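Outer surface protein (Bacillus cereus ATCC 14579, PDB 1X7F) has no established function but probably acts as a 6-phospho-N-acetylmuramidase, hydrolysing the glycosidic bond of 6-phospho-N-acetylmuramic acid-containing sugars from the cell wall. Local coordinates at residues Thr205-Ile211 and Asn251-Ser255; Gly30-Tyr34 and Tyr46-Ala50. One frame throughout, in Å; residues are numbered along the deposited sequence.

Both contacts belong to the eight-stranded parallel barrel, with centres 10 Å apart. Contact 2 is fully buried and joins strand 28-33 to helix 40-51 by apolar packing, without a direct hydrogen bond between its segments. Contact 1 is only partly buried: two loops that follow strands 201-204 and 246-249 meet through backbone hydrogen bonds and a bridging water, with small methyl groups between them, while serine hydroxyls brace one loop and cap a helix after the other. Strand 28-33 is the neighbour of strand 246-249 in the barrel, which brings the contacts together. There Tyr253 of contact 1 and Tyr46 of contact 2 form a T-shaped aromatic pair, and Ile211 packs on Tyr34.

Contact 1: residues Thr205-Ile211 and Asn251-Ser255; sequences TSHVANI and NAYAS
Ile211 and Ala252 form a single antiparallel hydrogen-bonded pair, satisfying each other's backbone groups. Ala252 N gives a nearly straight bond to a lone pair of Ile211 O (3.0 Å, 166°), while Ile211 N returns a short one of 2.7 Å to Ala252 O. Asn210 N also turns to Ala252 O, but weakly (3.1 Å, 120°); it donates as well to a water, which accepts at 2.9 Å from Tyr253 N. The water thus satisfies the nitrogen of the cis peptide bond between Ala252 and Tyr253. Ala209 suits the tight approach, its single methyl CB lying 3.3 Å from Ala252 C, and its CA makes a C-H...O contact with Tyr253 O. Ala209 N is used inside its own loop, bonding almost straight to Ser206 OG at 3.0 Å. Val208 N donates to the same oxygen, which stands opposite the backbone N of Ser206 (chi1 163°), where it can accept from the N atoms two and three residues on. Glu258 is hydrogen-bonded to this hydroxyl too, so three partners grip it, and His207 N reaches the other carboxylate oxygen. Ser255 caps helix 256-264 through Glu258 N, while its CB and OG border the methyls of Val208. Beyond the pair, Ile211 CD1 lies 4.1 Å from Tyr253 CE1, and Ser38 and Asp43 hold the phenol oxygen. A classic beta bulge, Asn210 and Ile211 against Ala252, joins loops at the C-terminal ends of neighbouring barrel strands, and Ser206 shapes one with an ST turn and ST motif; at this end TIM-barrel enzymes carry their active sites.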
ATOM      1  N   THR A 205      -8.072  -4.649  -2.097  1.00 35.57           N
ATOM      2  CA  THR A 205      -8.968  -5.650  -2.642  1.00 35.53           C
ATOM      3  C   THR A 205      -8.511  -6.198  -3.991  1.00 36.09           C
ATOM      4  O   THR A 205      -8.079  -5.455  -4.885  1.00 36.46           O
ATOM      5  CB  THR A 205     -10.402  -5.096  -2.707  1.00 35.32           C
ATOM      6  OG1 THR A 205     -11.316  -6.148  -3.051  1.00 37.78           O
ATOM      7  CG2 THR A 205     -10.561  -4.065  -3.824  1.00 34.66           C
ATOM      8  N   SER A 206      -8.594  -7.515  -4.104  1.00 36.22           N
ATOM      9  CA  SER A 206      -8.379  -8.221  -5.351  1.00 36.16           C
ATOM     10  C   SER A 206      -9.634  -8.159  -6.225  1.00 36.60           C
ATOM     11  O   SER A 206     -10.768  -8.107  -5.720  1.00 37.00           O
ATOM     12  CB  SER A 206      -7.997  -9.668  -5.049  1.00 35.43           C
ATOM     13  OG  SER A 206      -8.145 -10.499  -6.182  1.00 36.24           O
ATOM     14  N   HIS A 207      -9.423  -8.160  -7.538  1.00 37.01           N
ATOM     15  CA  HIS A 207     -10.525  -8.146  -8.499  1.00 37.25           C
ATOM     16  C   HIS A 207     -10.814  -9.541  -9.067  1.00 37.34           C
ATOM     17  O   HIS A 207     -11.698  -9.708  -9.907  1.00 37.79           O
ATOM     18  CB  HIS A 207     -10.266  -7.088  -9.584  1.00 36.77           C
ATOM     19  CG  HIS A 207     -10.082  -5.716  -9.016  1.00 36.93           C
ATOM     20  ND1 HIS A 207     -11.071  -5.069  -8.297  1.00 35.58           N
ATOM     21  CD2 HIS A 207      -9.002  -4.900  -8.986  1.00 35.27           C
ATOM     22  CE1 HIS A 207     -10.623  -3.896  -7.894  1.00 34.28           C
ATOM     23  NE2 HIS A 207      -9.367  -3.774  -8.289  1.00 37.10           N
ATOM     24  N   VAL A 208     -10.080 -10.535  -8.567  1.00 37.12           N
ATOM     25  CA  VAL A 208     -10.283 -11.927  -8.936  1.00 36.87           C
ATOM     26  C   VAL A 208     -10.912 -12.686  -7.758  1.00 37.22           C
ATOM     27  O   VAL A 208     -11.848 -13.456  -7.950  1.00 37.07           O
ATOM     28  CB  VAL A 208      -8.942 -12.594  -9.382  1.00 37.05           C
ATOM     29  CG1 VAL A 208      -9.154 -14.031  -9.795  1.00 36.07           C
ATOM     30  CG2 VAL A 208      -8.302 -11.808 -10.536  1.00 36.95           C
ATOM     31  N   ALA A 209     -10.387 -12.449  -6.552  1.00 36.68           N
ATOM     32  CA  ALA A 209     -10.845 -13.090  -5.318  1.00 36.89           C
ATOM     33  C   ALA A 209     -12.369 -13.087  -5.141  1.00 37.54           C
ATOM     34  O   ALA A 209     -13.031 -12.072  -5.385  1.00 37.37           O
ATOM     35  CB  ALA A 209     -10.166 -12.447  -4.116  1.00 36.60           C
ATOM     36  N   ASN A 210     -12.907 -14.232  -4.716  1.00 38.02           N
ATOM     37  CA  ASN A 210     -14.352 -14.427  -4.532  1.00 39.63           C
ATOM     38  C   ASN A 210     -14.817 -14.643  -3.096  1.00 39.13           C
ATOM     39  O   ASN A 210     -16.015 -14.711  -2.848  1.00 39.58           O
ATOM     40  CB  ASN A 210     -14.839 -15.591  -5.408  1.00 40.60           C
ATOM     41  CG  ASN A 210     -14.937 -15.199  -6.863  1.00 44.15           C
ATOM     42  OD1 ASN A 210     -15.284 -14.054  -7.180  1.00 50.62           O
ATOM     43  ND2 ASN A 210     -14.622 -16.127  -7.756  1.00 43.76           N
ATOM     44  N   ILE A 211     -13.870 -14.751  -2.160  1.00 38.82           N
ATOM     45  CA  ILE A 211     -14.177 -15.093  -0.768  1.00 37.51           C
ATOM     46  C   ILE A 211     -13.953 -13.921   0.183  1.00 37.47           C
ATOM     47  O   ILE A 211     -12.908 -13.277   0.159  1.00 37.87           O
ATOM     48  CB  ILE A 211     -13.351 -16.336  -0.299  1.00 37.49           C
ATOM     49  CG1 ILE A 211     -13.626 -17.545  -1.198  1.00 35.26           C
ATOM     50  CG2 ILE A 211     -13.656 -16.672   1.171  1.00 35.76           C
ATOM     51  CD1 ILE A 211     -12.569 -18.652  -1.087  1.00 36.74           C
ATOM     52  N   ASN A 251      -9.665  -9.844   0.549  1.00 35.34           N
ATOM     53  CA  ASN A 251     -10.391 -11.015   0.026  1.00 35.01           C
ATOM     54  C   ASN A 251      -9.453 -12.132  -0.470  1.00 34.37           C
ATOM     55  O   ASN A 251      -8.272 -11.890  -0.688  1.00 34.44           O
ATOM     56  CB  ASN A 251     -11.476 -10.622  -1.031  1.00 34.07           C
ATOM     57  CG  ASN A 251     -10.985  -9.583  -2.074  1.00 35.35           C
ATOM     58  OD1 ASN A 251     -11.755  -9.154  -2.940  1.00 36.31           O
ATOM     59  ND2 ASN A 251      -9.728  -9.188  -1.994  1.00 28.69           N
ATOM     60  N   ALA A 252      -9.990 -13.343  -0.656  1.00 33.90           N
ATOM     61  CA  ALA A 252      -9.209 -14.508  -1.141  1.00 33.12           C
ATOM     62  C   ALA A 252      -9.951 -15.175  -2.297  1.00 33.29           C
ATOM     63  O   ALA A 252     -11.174 -15.155  -2.310  1.00 34.05           O
ATOM     64  CB  ALA A 252      -8.989 -15.520  -0.002  1.00 31.85           C
ATOM     65  N   TYR A 253      -9.263 -15.770  -3.274  1.00 34.15           N
ATOM     66  CA  TYR A 253      -7.806 -15.812  -3.401  1.00 33.44           C
ATOM     67  C   TYR A 253      -7.431 -14.830  -4.484  1.00 33.89           C
ATOM     68  O   TYR A 253      -8.047 -14.834  -5.562  1.00 34.20           O
ATOM     69  CB  TYR A 253      -7.364 -17.206  -3.866  1.00 33.74           C
ATOM     70  CG  TYR A 253      -7.739 -18.314  -2.920  1.00 35.60           C
ATOM     71  CD1 TYR A 253      -8.708 -19.269  -3.261  1.00 34.88           C
ATOM     72  CD2 TYR A 253      -7.143 -18.396  -1.665  1.00 35.73           C
ATOM     73  CE1 TYR A 253      -9.054 -20.283  -2.365  1.00 33.28           C
ATOM     74  CE2 TYR A 253      -7.478 -19.393  -0.774  1.00 33.83           C
ATOM     75  CZ  TYR A 253      -8.423 -20.330  -1.123  1.00 34.07           C
ATOM     76  OH  TYR A 253      -8.719 -21.302  -0.204  1.00 35.46           O
ATOM     77  N   ALA A 254      -6.419 -14.004  -4.224  1.00 33.81           N
ATOM     78  CA  ALA A 254      -5.858 -13.168  -5.276  1.00 33.83           C
ATOM     79  C   ALA A 254      -5.245 -14.105  -6.310  1.00 34.10           C
ATOM     80  O   ALA A 254      -4.767 -15.191  -5.961  1.00 33.47           O
ATOM     81  CB  ALA A 254      -4.804 -12.194  -4.710  1.00 32.97           C
ATOM     82  N   SER A 255      -5.286 -13.706  -7.580  1.00 34.81           N
ATOM     83  CA  SER A 255      -4.668 -14.494  -8.642  1.00 35.36           C
ATOM     84  C   SER A 255      -3.140 -14.499  -8.551  1.00 35.96           C
ATOM     85  O   SER A 255      -2.525 -13.613  -7.932  1.00 35.55           O
ATOM     86  CB  SER A 255      -5.096 -13.988 -10.017  1.00 35.46           C
ATOM     87  OG  SER A 255      -4.542 -12.704 -10.283  1.00 38.02           O
TER
HETATM   88  O   HOH W   1     -11.248 -16.797  -5.110  1.00 35.06           O

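Contact 2: residues Gly30-Tyr34 and Tyr46-Ala50; sequences GISLY and YISAA
Strand 30-33, which offers Ile31 and Leu33 to Tyr46, Ile47 and Ala50, runs nearly antiparallel to helix 46-50 (171°), with the axes 9.8 Å apart. Ile31 points at the helix and carries much of the packing. Its CG1 is placed between the backbone N and the carbonyl carbon (chi1 46°), an uncommon setting that lets CD1 lie against Ala50 CB and the Tyr46 ring, while CG2 takes the position beside the N. Both methyls close on Ala50 CB, Ile31 CG2 at 3.8 Å; a side chain as small as alanine's lets the beta-branched isoleucine come close to the helix. CG2 also borders Tyr46 OH, as the tyrosine and isoleucine side chains run alongside each other, pointing opposite ways. Leu33 divides its branches: Leu33 CD2 lies at the edge of the Tyr46 ring, near its plane, 3.5 Å from Tyr46 CD2, whereas Leu33 CD1 touches Ile47 CD1 at 3.7 Å, the two side chains nearly perpendicular. Tyrosine suits its place because its ring is packed among aliphatic groups while its hydroxyl reaches polar partners. Tyr46 OH is hydrogen-bonded to Ala254 N and, at 2.7 Å, to a water that accepts from Ser32 N. Ser32 itself points away from the helix and bonds through OG to Ile249 O. Backbone bonds join this strand to 55-62 on one side and to 246-249 on the other. Within the beta-alpha-beta unit 28-33, 40-51, 55-62, the helix is flanked by helix 74-85, where Ile79 touches Ile47 and Leu33, and by helix 256-264, whose Leu259 packs against Ala50 and Ile31.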
ATOM      1  N   GLY A  30       0.677  -8.776   2.849  1.00 34.20           N
ATOM      2  CA  GLY A  30      -0.129  -9.799   3.505  1.00 33.36           C
ATOM      3  C   GLY A  30      -1.254 -10.314   2.638  1.00 33.46           C
ATOM      4  O   GLY A  30      -1.593  -9.700   1.633  1.00 33.59           O
ATOM      5  N   ILE A  31      -1.820 -11.451   3.044  1.00 34.15           N
ATOM      6  CA  ILE A  31      -2.992 -12.086   2.412  1.00 33.93           C
ATOM      7  C   ILE A  31      -4.006 -12.426   3.502  1.00 34.65           C
ATOM      8  O   ILE A  31      -3.632 -12.630   4.667  1.00 33.84           O
ATOM      9  CB  ILE A  31      -2.592 -13.406   1.673  1.00 35.24           C
ATOM     10  CG1 ILE A  31      -1.671 -14.281   2.557  1.00 33.71           C
ATOM     11  CG2 ILE A  31      -1.938 -13.094   0.322  1.00 35.49           C
ATOM     12  CD1 ILE A  31      -1.638 -15.792   2.204  1.00 32.50           C
ATOM     13  N   SER A  32      -5.286 -12.511   3.138  1.00 35.05           N
ATOM     14  CA  SER A  32      -6.295 -12.957   4.102  1.00 34.77           C
ATOM     15  C   SER A  32      -6.748 -14.368   3.798  1.00 35.63           C
ATOM     16  O   SER A  32      -6.775 -14.759   2.631  1.00 36.53           O
ATOM     17  CB  SER A  32      -7.493 -12.002   4.128  1.00 34.35           C
ATOM     18  OG  SER A  32      -7.100 -10.754   4.661  1.00 32.13           O
ATOM     19  N   LEU A  33      -7.095 -15.123   4.850  1.00 35.93           N
ATOM     20  CA  LEU A  33      -7.710 -16.449   4.720  1.00 36.27           C
ATOM     21  C   LEU A  33      -9.058 -16.526   5.437  1.00 36.22           C
ATOM     22  O   LEU A  33      -9.285 -15.844   6.434  1.00 36.00           O
ATOM     23  CB  LEU A  33      -6.789 -17.562   5.268  1.00 36.68           C
ATOM     24  CG  LEU A  33      -5.390 -17.720   4.665  1.00 37.36           C
ATOM     25  CD1 LEU A  33      -4.673 -18.873   5.345  1.00 38.99           C
ATOM     26  CD2 LEU A  33      -5.465 -17.949   3.169  1.00 37.13           C
ATOM     27  N   TYR A  34      -9.945 -17.370   4.915  1.00 36.13           N
ATOM     28  CA  TYR A  34     -11.249 -17.632   5.531  1.00 35.37           C
ATOM     29  C   TYR A  34     -11.468 -19.117   5.379  1.00 35.35           C
ATOM     30  O   TYR A  34     -12.251 -19.551   4.532  1.00 35.59           O
ATOM     31  CB  TYR A  34     -12.371 -16.805   4.859  1.00 35.40           C
ATOM     32  CG  TYR A  34     -12.048 -15.321   4.832  1.00 35.25           C
ATOM     33  CD1 TYR A  34     -11.365 -14.759   3.761  1.00 33.63           C
ATOM     34  CD2 TYR A  34     -12.378 -14.500   5.907  1.00 35.04           C
ATOM     35  CE1 TYR A  34     -11.035 -13.399   3.744  1.00 36.52           C
ATOM     36  CE2 TYR A  34     -12.041 -13.152   5.909  1.00 36.54           C
ATOM     37  CZ  TYR A  34     -11.377 -12.607   4.826  1.00 35.93           C
ATOM     38  OH  TYR A  34     -11.049 -11.276   4.833  1.00 36.49           O
ATOM     39  N   TYR A  46      -2.337 -21.500  -1.501  1.00 35.41           N
ATOM     40  CA  TYR A  46      -2.349 -20.028  -1.580  1.00 35.39           C
ATOM     41  C   TYR A  46      -1.226 -19.370  -0.780  1.00 34.81           C
ATOM     42  O   TYR A  46      -0.564 -18.451  -1.268  1.00 35.36           O
ATOM     43  CB  TYR A  46      -3.696 -19.518  -1.071  1.00 35.22           C
ATOM     44  CG  TYR A  46      -3.975 -18.038  -1.230  1.00 35.46           C
ATOM     45  CD1 TYR A  46      -3.842 -17.403  -2.462  1.00 35.26           C
ATOM     46  CD2 TYR A  46      -4.451 -17.289  -0.148  1.00 38.05           C
ATOM     47  CE1 TYR A  46      -4.135 -16.050  -2.610  1.00 37.01           C
ATOM     48  CE2 TYR A  46      -4.762 -15.934  -0.282  1.00 38.66           C
ATOM     49  CZ  TYR A  46      -4.593 -15.317  -1.518  1.00 37.24           C
ATOM     50  OH  TYR A  46      -4.917 -13.984  -1.666  1.00 34.92           O
ATOM     51  N   ILE A  47      -1.053 -19.826   0.458  1.00 34.66           N
ATOM     52  CA  ILE A  47       0.064 -19.439   1.313  1.00 34.35           C
ATOM     53  C   ILE A  47       1.381 -19.682   0.574  1.00 35.51           C
ATOM     54  O   ILE A  47       2.256 -18.814   0.564  1.00 35.13           O
ATOM     55  CB  ILE A  47       0.011 -20.237   2.651  1.00 34.52           C
ATOM     56  CG1 ILE A  47      -1.126 -19.729   3.555  1.00 33.55           C
ATOM     57  CG2 ILE A  47       1.369 -20.218   3.390  1.00 33.15           C
ATOM     58  CD1 ILE A  47      -1.469 -20.702   4.707  1.00 32.89           C
ATOM     59  N   SER A  48       1.514 -20.858  -0.048  1.00 35.98           N
ATOM     60  CA  SER A  48       2.696 -21.181  -0.853  1.00 36.82           C
ATOM     61  C   SER A  48       2.890 -20.195  -2.018  1.00 36.85           C
ATOM     62  O   SER A  48       4.003 -19.715  -2.237  1.00 37.64           O
ATOM     63  CB  SER A  48       2.626 -22.620  -1.376  1.00 36.44           C
ATOM     64  OG  SER A  48       2.958 -23.552  -0.358  1.00 38.12           O
ATOM     65  N   ALA A  49       1.805 -19.926  -2.751  1.00 36.05           N
ATOM     66  CA  ALA A  49       1.768 -18.970  -3.857  1.00 36.38           C
ATOM     67  C   ALA A  49       2.175 -17.564  -3.428  1.00 36.49           C
ATOM     68  O   ALA A  49       3.011 -16.947  -4.070  1.00 37.43           O
ATOM     69  CB  ALA A  49       0.356 -18.932  -4.504  1.00 36.19           C
ATOM     70  N   ALA A  50       1.580 -17.061  -2.349  1.00 36.45           N
ATOM     71  CA  ALA A  50       1.897 -15.720  -1.842  1.00 36.25           C
ATOM     72  C   ALA A  50       3.350 -15.597  -1.351  1.00 36.40           C
ATOM     73  O   ALA A  50       3.966 -14.536  -1.481  1.00 36.34           O
ATOM     74  CB  ALA A  50       0.916 -15.315  -0.747  1.00 35.84           C
TER
HETATM   75  O   HOH W   2      -6.123 -13.006   0.546  1.00 21.42           O